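Local coordinates for endoglucanase EG-II (Hypocrea jecorina, PDB 3QR3), which hydrolyses internal beta-1,4-glucosidic bonds of cellulose as an endoglucanase of glycoside hydrolase family 5, with a TIM-barrel catalytic domain, at residues T81-Y86 / S130-K135; Y68-N71 / N77-S80. All coordinates share one frame; numbering follows the deposited sequence.

Contact 1 (T81-Y86 / S130-K135); sequences TSISKY and SQLASK
Ile83 lies against the long aliphatic chain of Lys135 and the nearer methyl of Leu132, and these three side chains carry the contact. The longer branch of the isoleucine does the touching. Its CG1 meets Lys135 CE at 3.7 Å and rests equally close to the neighbouring methylene CD, while the terminal CD1 reaches on to Leu132 CD2 at 4.0 Å. All of this is apolar; no hydrogen bond joins the two segments. The side chains come from facing helices and pass alongside one another in opposite senses. Two torsions explain the fit. With CG1 anti to the backbone N (chi1 -170°), the isoleucine extends its ethyl branch across the gap. Lys135 runs nearly straight through its first three torsions and turns only at the last (chi4 71°), so that CD and CE lie along the isoleucine while NZ bends aside. The example illustrates how a lysine at the border of an apolar patch can serve through its methylenes. Were Ile83 cut back to an alanine, the lysine methylenes and Leu132 CD2 would probably lose their partner, and a gap would open between the helices. The backbones stand well apart, the nearest CA atoms, those of Ile83 and Leu132, being 9.2 Å from each other, and Leu78 from the preceding loop touches both of these residues. One turn on from Ile83, Tyr86 fixes the helix to the barrel wall by a hydrogen bond from its OH to Leu62 O. Helices 80-95 and 122-136 thus pack as neighbours on the outside of the TIM barrel, successive in the beta/alpha order, with strand 99-104 between them in the chain.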
loop_
_atom_site.group_PDB
_atom_site.type_symbol
_atom_site.label_atom_id
_atom_site.label_comp_id
_atom_site.label_asym_id
_atom_site.label_seq_id
_atom_site.Cartn_x
_atom_site.Cartn_y
_atom_site.Cartn_z
ATOM N N THR A 81 6.806 -22.051 1.174
ATOM C CA THR A 81 6.527 -21.658 2.546
ATOM C C THR A 81 6.109 -20.201 2.618
ATOM O O THR A 81 5.092 -19.862 3.226
ATOM C CB THR A 81 7.748 -21.841 3.456
ATOM O OG1 THR A 81 8.121 -23.222 3.475
ATOM C CG2 THR A 81 7.412 -21.374 4.862
ATOM N N SER A 82 6.908 -19.336 2.011
ATOM C CA SER A 82 6.664 -17.900 2.092
ATOM C C SER A 82 5.277 -17.535 1.581
ATOM O O SER A 82 4.535 -16.800 2.244
ATOM C CB SER A 82 7.731 -17.135 1.305
ATOM O OG SER A 82 9.012 -17.402 1.842
ATOM N N ILE A 83 4.917 -18.047 0.407
ATOM C CA ILE A 83 3.635 -17.667 -0.194
ATOM C C ILE A 83 2.484 -18.259 0.616
ATOM O O ILE A 83 1.441 -17.645 0.762
ATOM C CB ILE A 83 3.541 -18.047 -1.698
ATOM C CG1 ILE A 83 2.305 -17.408 -2.336
ATOM C CG2 ILE A 83 3.510 -19.565 -1.883
ATOM C CD1 ILE A 83 2.282 -15.885 -2.244
ATOM N N SER A 84 2.701 -19.444 1.175
ATOM C CA SER A 84 1.717 -20.089 2.036
ATOM C C SER A 84 1.415 -19.253 3.292
ATOM O O SER A 84 0.261 -19.073 3.678
ATOM C CB SER A 84 2.220 -21.482 2.435
ATOM O OG SER A 84 1.321 -22.105 3.335
ATOM N N LYS A 85 2.466 -18.758 3.935
ATOM C CA LYS A 85 2.312 -17.901 5.105
ATOM C C LYS A 85 1.657 -16.571 4.719
ATOM O O LYS A 85 0.690 -16.145 5.335
ATOM C CB LYS A 85 3.673 -17.649 5.763
ATOM C CG LYS A 85 4.291 -18.880 6.446
ATOM C CD LYS A 85 3.415 -19.365 7.605
ATOM C CE LYS A 85 4.085 -20.503 8.376
ATOM N NZ LYS A 85 3.361 -20.800 9.644
ATOM N N TYR A 86 2.188 -15.911 3.697
ATOM C CA TYR A 86 1.632 -14.629 3.267
ATOM C C TYR A 86 0.177 -14.763 2.834
ATOM O O TYR A 86 -0.655 -13.904 3.131
ATOM C CB TYR A 86 2.476 -14.025 2.145
ATOM C CG TYR A 86 2.015 -12.661 1.702
ATOM C CD1 TYR A 86 2.157 -11.558 2.530
ATOM C CD2 TYR A 86 1.439 -12.477 0.449
ATOM C CE1 TYR A 86 1.744 -10.298 2.122
ATOM C CE2 TYR A 86 1.022 -11.232 0.028
ATOM C CZ TYR A 86 1.179 -10.146 0.862
ATOM O OH TYR A 86 0.756 -8.909 0.448
ATOM N N SER A 130 3.733 -12.018 -12.387
ATOM C CA SER A 130 2.996 -12.984 -13.191
ATOM C C SER A 130 2.525 -14.131 -12.292
ATOM O O SER A 130 1.387 -14.602 -12.386
ATOM C CB SER A 130 3.877 -13.501 -14.333
ATOM O OG SER A 130 3.153 -14.362 -15.185
ATOM N N GLN A 131 3.402 -14.565 -11.394
ATOM C CA GLN A 131 3.060 -15.633 -10.469
ATOM C C GLN A 131 1.981 -15.228 -9.474
ATOM O O GLN A 131 1.051 -15.992 -9.222
ATOM C CB GLN A 131 4.301 -16.117 -9.719
ATOM C CG GLN A 131 5.326 -16.778 -10.619
ATOM C CD GLN A 131 6.537 -17.206 -9.839
ATOM O OE1 GLN A 131 6.527 -18.247 -9.190
ATOM N NE2 GLN A 131 7.584 -16.397 -9.882
ATOM N N LEU A 132 2.104 -14.035 -8.904
ATOM C CA LEU A 132 1.085 -13.546 -7.981
ATOM C C LEU A 132 -0.265 -13.411 -8.685
ATOM O O LEU A 132 -1.295 -13.788 -8.143
ATOM C CB LEU A 132 1.516 -12.215 -7.366
ATOM C CG LEU A 132 2.697 -12.337 -6.405
ATOM C CD1 LEU A 132 3.232 -10.956 -6.024
ATOM C CD2 LEU A 132 2.255 -13.126 -5.174
ATOM N N ALA A 133 -0.250 -12.878 -9.899
ATOM C CA ALA A 133 -1.478 -12.713 -10.666
ATOM C C ALA A 133 -2.126 -14.065 -10.951
ATOM O O ALA A 133 -3.338 -14.213 -10.840
ATOM C CB ALA A 133 -1.184 -11.984 -11.975
ATOM N N SER A 134 -1.319 -15.049 -11.332
ATOM C CA SER A 134 -1.836 -16.392 -11.574
ATOM C C SER A 134 -2.476 -16.965 -10.308
ATOM O O SER A 134 -3.561 -17.552 -10.356
ATOM C CB SER A 134 -0.724 -17.312 -12.072
ATOM O OG SER A 134 -1.214 -18.630 -12.257
ATOM N N LYS A 135 -1.811 -16.784 -9.171
ATOM C CA LYS A 135 -2.352 -17.285 -7.910
ATOM C C LYS A 135 -3.690 -16.624 -7.588
ATOM O O LYS A 135 -4.626 -17.283 -7.153
ATOM C CB LYS A 135 -1.376 -17.029 -6.761
ATOM C CG LYS A 135 -1.870 -17.543 -5.404
ATOM C CD LYS A 135 -0.773 -17.467 -4.341
ATOM C CE LYS A 135 -1.206 -18.162 -3.055
ATOM N NZ LYS A 135 -1.269 -19.645 -3.210
#

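Contact 2 (Y68-N71 / N77-S80); sequences YLVN and NLDS
Asn71 and Asp79 bring together two flat groups, an amide and a carboxylate whose planes stand 64° apart. Over one face of the carboxylate lies the CB of Asn71, 3.5 Å from Asp79 OD1. That oxygen in turn sits tilted well out of the amide plane, and its 3.7 Å distance from Asn71 ND2 belongs to a loose contact. The other oxygen, OD2, has the stronger partner: it accepts the backbone N of Ser82, making Asp79 the N-cap of helix 80-95. Asn71 ends the preceding helix as the C-prime residue of a Schellman motif, with positive phi (42°) and its N bonded to Tyr68 O. The pair is therefore a worked example of one helix stopping and the next starting side by side, in the connection between strand 59-64 and helix 80-95 of a TIM barrel. With CG anti to the backbone N (chi1 174°), the aspartate carries its carboxylate past Asn71 toward the helix it caps. On the other side of the turn the contact is apolar. Leu78 CD2 lies 4.2 Å from Leu69 CB and about as far from Val70 CG1, while the same leucine reaches Leu128 of helix 122-136. Between the polar and apolar halves runs the backbone, where Leu69 O is met twice: Leu78 CA-H makes a weaker approach at 3.5 Å, and Asp79 N donates a hydrogen bond of 2.8 Å, lying in the carbonyl plane with an N-H...O angle of 159°.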
loop_
_atom_site.group_PDB
_atom_site.type_symbol
_atom_site.label_atom_id
_atom_site.label_comp_id
_atom_site.label_asym_id
_atom_site.label_seq_id
_atom_site.Cartn_x
_atom_site.Cartn_y
_atom_site.Cartn_z
ATOM N N TYR A 68 11.374 -11.951 0.412
ATOM C CA TYR A 68 10.655 -12.931 1.212
ATOM C C TYR A 68 9.855 -13.899 0.330
ATOM O O TYR A 68 9.881 -15.116 0.534
ATOM C CB TYR A 68 9.711 -12.247 2.211
ATOM C CG TYR A 68 8.950 -13.260 3.021
ATOM C CD1 TYR A 68 9.564 -13.944 4.064
ATOM C CD2 TYR A 68 7.632 -13.563 2.721
ATOM C CE1 TYR A 68 8.885 -14.890 4.790
ATOM C CE2 TYR A 68 6.937 -14.504 3.446
ATOM C CZ TYR A 68 7.571 -15.165 4.478
ATOM O OH TYR A 68 6.876 -16.106 5.191
ATOM N N LEU A 69 9.137 -13.352 -0.646
ATOM C CA LEU A 69 8.221 -14.155 -1.452
ATOM C C LEU A 69 8.951 -15.189 -2.293
ATOM O O LEU A 69 8.440 -16.283 -2.519
ATOM C CB LEU A 69 7.334 -13.268 -2.341
ATOM C CG LEU A 69 6.281 -12.445 -1.585
ATOM C CD1 LEU A 69 5.475 -11.593 -2.543
ATOM C CD2 LEU A 69 5.360 -13.335 -0.743
ATOM N N VAL A 70 10.147 -14.845 -2.759
ATOM C CA VAL A 70 10.922 -15.764 -3.575
ATOM C C VAL A 70 12.081 -16.371 -2.780
ATOM O O VAL A 70 12.970 -16.987 -3.350
ATOM C CB VAL A 70 11.465 -15.078 -4.836
ATOM C CG1 VAL A 70 10.311 -14.670 -5.761
ATOM C CG2 VAL A 70 12.325 -13.876 -4.463
ATOM N N ASN A 71 12.054 -16.194 -1.462
ATOM C CA ASN A 71 13.154 -16.625 -0.598
ATOM C C ASN A 71 14.531 -16.306 -1.187
ATOM O O ASN A 71 15.384 -17.191 -1.320
ATOM C CB ASN A 71 13.038 -18.121 -0.265
ATOM C CG ASN A 71 13.959 -18.547 0.889
ATOM O OD1 ASN A 71 14.138 -17.818 1.860
ATOM N ND2 ASN A 71 14.521 -19.742 0.783
ATOM N N ASN A 77 10.806 -19.112 -8.682
ATOM C CA ASN A 77 9.432 -19.421 -8.325
ATOM C C ASN A 77 9.149 -18.890 -6.927
ATOM O O ASN A 77 10.053 -18.808 -6.097
ATOM C CB ASN A 77 9.188 -20.934 -8.386
ATOM C CG ASN A 77 9.311 -21.493 -9.804
ATOM O OD1 ASN A 77 9.103 -20.781 -10.788
ATOM N ND2 ASN A 77 9.652 -22.774 -9.907
ATOM N N LEU A 78 7.908 -18.496 -6.667
ATOM C CA LEU A 78 7.531 -18.130 -5.304
ATOM C C LEU A 78 7.899 -19.297 -4.391
ATOM O O LEU A 78 7.651 -20.462 -4.733
ATOM C CB LEU A 78 6.031 -17.859 -5.207
ATOM C CG LEU A 78 5.452 -16.738 -6.082
ATOM C CD1 LEU A 78 3.940 -16.660 -5.906
ATOM C CD2 LEU A 78 6.101 -15.407 -5.752
ATOM N N ASP A 79 8.498 -18.991 -3.243
ATOM C CA ASP A 79 8.864 -20.014 -2.259
ATOM C C ASP A 79 7.593 -20.542 -1.609
ATOM O O ASP A 79 6.768 -19.764 -1.135
ATOM C CB ASP A 79 9.802 -19.422 -1.201
ATOM C CG ASP A 79 10.108 -20.401 -0.069
ATOM O OD1 ASP A 79 11.174 -21.050 -0.123
ATOM O OD2 ASP A 79 9.287 -20.525 0.868
ATOM N N SER A 80 7.425 -21.861 -1.587
ATOM C CA SER A 80 6.162 -22.447 -1.152
ATOM C C SER A 80 5.812 -22.090 0.296
ATOM O O SER A 80 4.649 -21.835 0.612
ATOM C CB SER A 80 6.159 -23.966 -1.358
ATOM O OG SER A 80 7.237 -24.579 -0.677
#

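The two contacts lie in series along the chain, with centres about 8 Å apart, and share helix 80-95: contact 2 shapes the turn that starts it, and contact 1 joins its first turns to helix 122-136. Two bonds tie them directly. Gln131 OE1 of contact 1 probably accepts Leu78 N of contact 2 at 2.9 Å, and Ser82 OG meets Tyr68 O at 2.8 Å. The first ties the loop to helix 122-136, the second joins helix 66-69 to helix 80-95, with Leu78 common to the apolar core. In TIM barrels, connections running from a strand to the following helix lie at the active-site end.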